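Local coordinates for FAD-dependent oxidoreductase (Actinomadura kijaniata, PDB 3M9V), which probably acts as a flavin-dependent oxidoreductase of the acyl-CoA dehydrogenase family on a dTDP-linked sugar during the biosynthesis of D-kijanose, at residues L27-L31 and V86-V91. Sequence-based numbering, arbitrary orientation.
Sequences LLDRL and VALLAV
Leu28 and Ala87 face each other across two helical segments, 27-31 and 86-91, that run nearly parallel, at -18° with their axes 9.9 Å apart. Such a pair illustrates how alanine on one helix and leucine on its partner share an interface unequally: the leucines bridge the gap, and the alanines offer a low surface to receive them. The CB of Ala87 points into the seam and is met from two sides, by CD2 of Leu27 at 3.6 Å and by CD1 of Leu31 at 3.7 Å. These leucines, one helical turn apart, arrive by different routes. Leu27 sets its CG opposite the backbone N (chi1 175°), whereas in Leu31 it is the carbonyl carbon that lies opposite CG (chi1 -82°), and the two branches converge on the one methyl. The pairing joins helix 22-32 to helix 81-94 in the helical N-terminal region of an acyl-CoA dehydrogenase fold, away from the nucleotide pocket. Leu28 forks over the second helix: CD1 rests on Ala90 CB at 3.7 Å, while CD2 reaches CG1 of Val86 at 4.1 Å, the leucine and valine side chains lying roughly perpendicular. On the other flank Leu31 also crosses Val91 at about a right angle, its CD1 4.0 Å from Val91 CG2. No hydrogen bond passes between the segments, so aliphatic contact alone joins them here. Beyond the seam, Leu27 touches Ala67 and Leu28 touches Pro19, both in loops, while Val91 packs on Thr98 and Ala99 of helix 96-118.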
loop_
_atom_site.group_PDB
_atom_site.type_symbol
_atom_site.label_atom_id
_atom_site.label_comp_id
_atom_site.label_asym_id
_atom_site.label_seq_id
_atom_site.Cartn_x
_atom_site.Cartn_y
_atom_site.Cartn_z
ATOM N N LEU A 27 7.834 36.578 -10.081
ATOM C CA LEU A 27 6.498 36.018 -9.856
ATOM C C LEU A 27 6.259 35.550 -8.421
ATOM O O LEU A 27 5.290 35.937 -7.758
ATOM C CB LEU A 27 6.237 34.871 -10.842
ATOM C CG LEU A 27 4.883 34.201 -10.540
ATOM C CD1 LEU A 27 3.809 35.273 -10.675
ATOM C CD2 LEU A 27 4.581 33.036 -11.504
ATOM N N LEU A 28 7.139 34.695 -7.913
ATOM C CA LEU A 28 6.984 34.227 -6.537
ATOM C C LEU A 28 7.139 35.341 -5.498
ATOM O O LEU A 28 6.413 35.384 -4.494
ATOM C CB LEU A 28 7.985 33.091 -6.286
ATOM C CG LEU A 28 7.926 32.226 -5.029
ATOM C CD1 LEU A 28 6.606 31.493 -4.975
ATOM C CD2 LEU A 28 9.063 31.201 -4.962
ATOM N N ASP A 29 8.077 36.260 -5.718
ATOM C CA ASP A 29 8.191 37.374 -4.766
ATOM C C ASP A 29 6.912 38.206 -4.741
ATOM O O ASP A 29 6.422 38.558 -3.666
ATOM C CB ASP A 29 9.371 38.297 -5.102
ATOM C CG ASP A 29 10.718 37.712 -4.691
ATOM O OD1 ASP A 29 10.754 36.697 -3.957
ATOM O OD2 ASP A 29 11.765 38.251 -5.111
ATOM N N ARG A 30 6.330 38.476 -5.904
ATOM C CA ARG A 30 5.179 39.377 -6.002
ATOM C C ARG A 30 3.956 38.706 -5.409
ATOM O O ARG A 30 3.111 39.358 -4.806
ATOM C CB ARG A 30 4.906 39.746 -7.465
ATOM C CG ARG A 30 5.913 40.742 -8.022
ATOM C CD ARG A 30 5.247 42.058 -8.418
ATOM N NE ARG A 30 5.377 42.319 -9.850
ATOM C CZ ARG A 30 6.475 42.815 -10.417
ATOM N NH1 ARG A 30 6.499 43.032 -11.724
ATOM N NH2 ARG A 30 7.554 43.107 -9.695
ATOM N N LEU A 31 3.851 37.395 -5.590
ATOM C CA LEU A 31 2.732 36.652 -5.015
ATOM C C LEU A 31 2.730 36.706 -3.498
ATOM O O LEU A 31 1.657 36.629 -2.896
ATOM C CB LEU A 31 2.716 35.173 -5.429
ATOM C CG LEU A 31 2.092 34.873 -6.797
ATOM C CD1 LEU A 31 2.434 33.441 -7.186
ATOM C CD2 LEU A 31 0.586 35.150 -6.921
ATOM N N VAL A 86 5.845 26.085 -9.413
ATOM C CA VAL A 86 6.405 26.505 -8.112
ATOM C C VAL A 86 5.536 27.610 -7.528
ATOM O O VAL A 86 5.223 27.640 -6.335
ATOM C CB VAL A 86 7.840 27.006 -8.238
ATOM C CG1 VAL A 86 8.327 27.649 -6.897
ATOM C CG2 VAL A 86 8.767 25.824 -8.595
ATOM N N ALA A 87 5.064 28.517 -8.369
ATOM C CA ALA A 87 4.114 29.531 -7.897
ATOM C C ALA A 87 2.746 28.988 -7.468
ATOM O O ALA A 87 2.184 29.396 -6.432
ATOM C CB ALA A 87 3.990 30.598 -8.982
ATOM N N LEU A 88 2.184 28.054 -8.244
ATOM C CA LEU A 88 0.920 27.408 -7.848
ATOM C C LEU A 88 1.029 26.675 -6.515
ATOM O O LEU A 88 0.100 26.640 -5.707
ATOM C CB LEU A 88 0.428 26.435 -8.930
ATOM C CG LEU A 88 0.136 27.138 -10.265
ATOM C CD1 LEU A 88 -0.330 26.155 -11.351
ATOM C CD2 LEU A 88 -0.968 28.160 -10.032
ATOM N N LEU A 89 2.149 25.989 -6.311
ATOM C CA LEU A 89 2.394 25.308 -5.040
ATOM C C LEU A 89 2.319 26.322 -3.880
ATOM O O LEU A 89 1.615 26.101 -2.879
ATOM C CB LEU A 89 3.778 24.638 -5.171
ATOM C CG LEU A 89 4.191 23.617 -4.103
ATOM C CD1 LEU A 89 5.517 22.917 -4.518
ATOM C CD2 LEU A 89 4.411 24.320 -2.743
ATOM N N ALA A 90 3.025 27.447 -3.999
ATOM C CA ALA A 90 2.970 28.448 -2.911
ATOM C C ALA A 90 1.536 28.958 -2.695
ATOM O O ALA A 90 1.072 29.076 -1.549
ATOM C CB ALA A 90 3.934 29.652 -3.215
ATOM N N VAL A 91 0.798 29.200 -3.782
ATOM C CA VAL A 91 -0.594 29.628 -3.609
ATOM C C VAL A 91 -1.457 28.535 -2.966
ATOM O O VAL A 91 -2.276 28.806 -2.086
ATOM C CB VAL A 91 -1.222 30.178 -4.921
ATOM C CG1 VAL A 91 -2.718 30.522 -4.762
ATOM C CG2 VAL A 91 -0.477 31.427 -5.396
#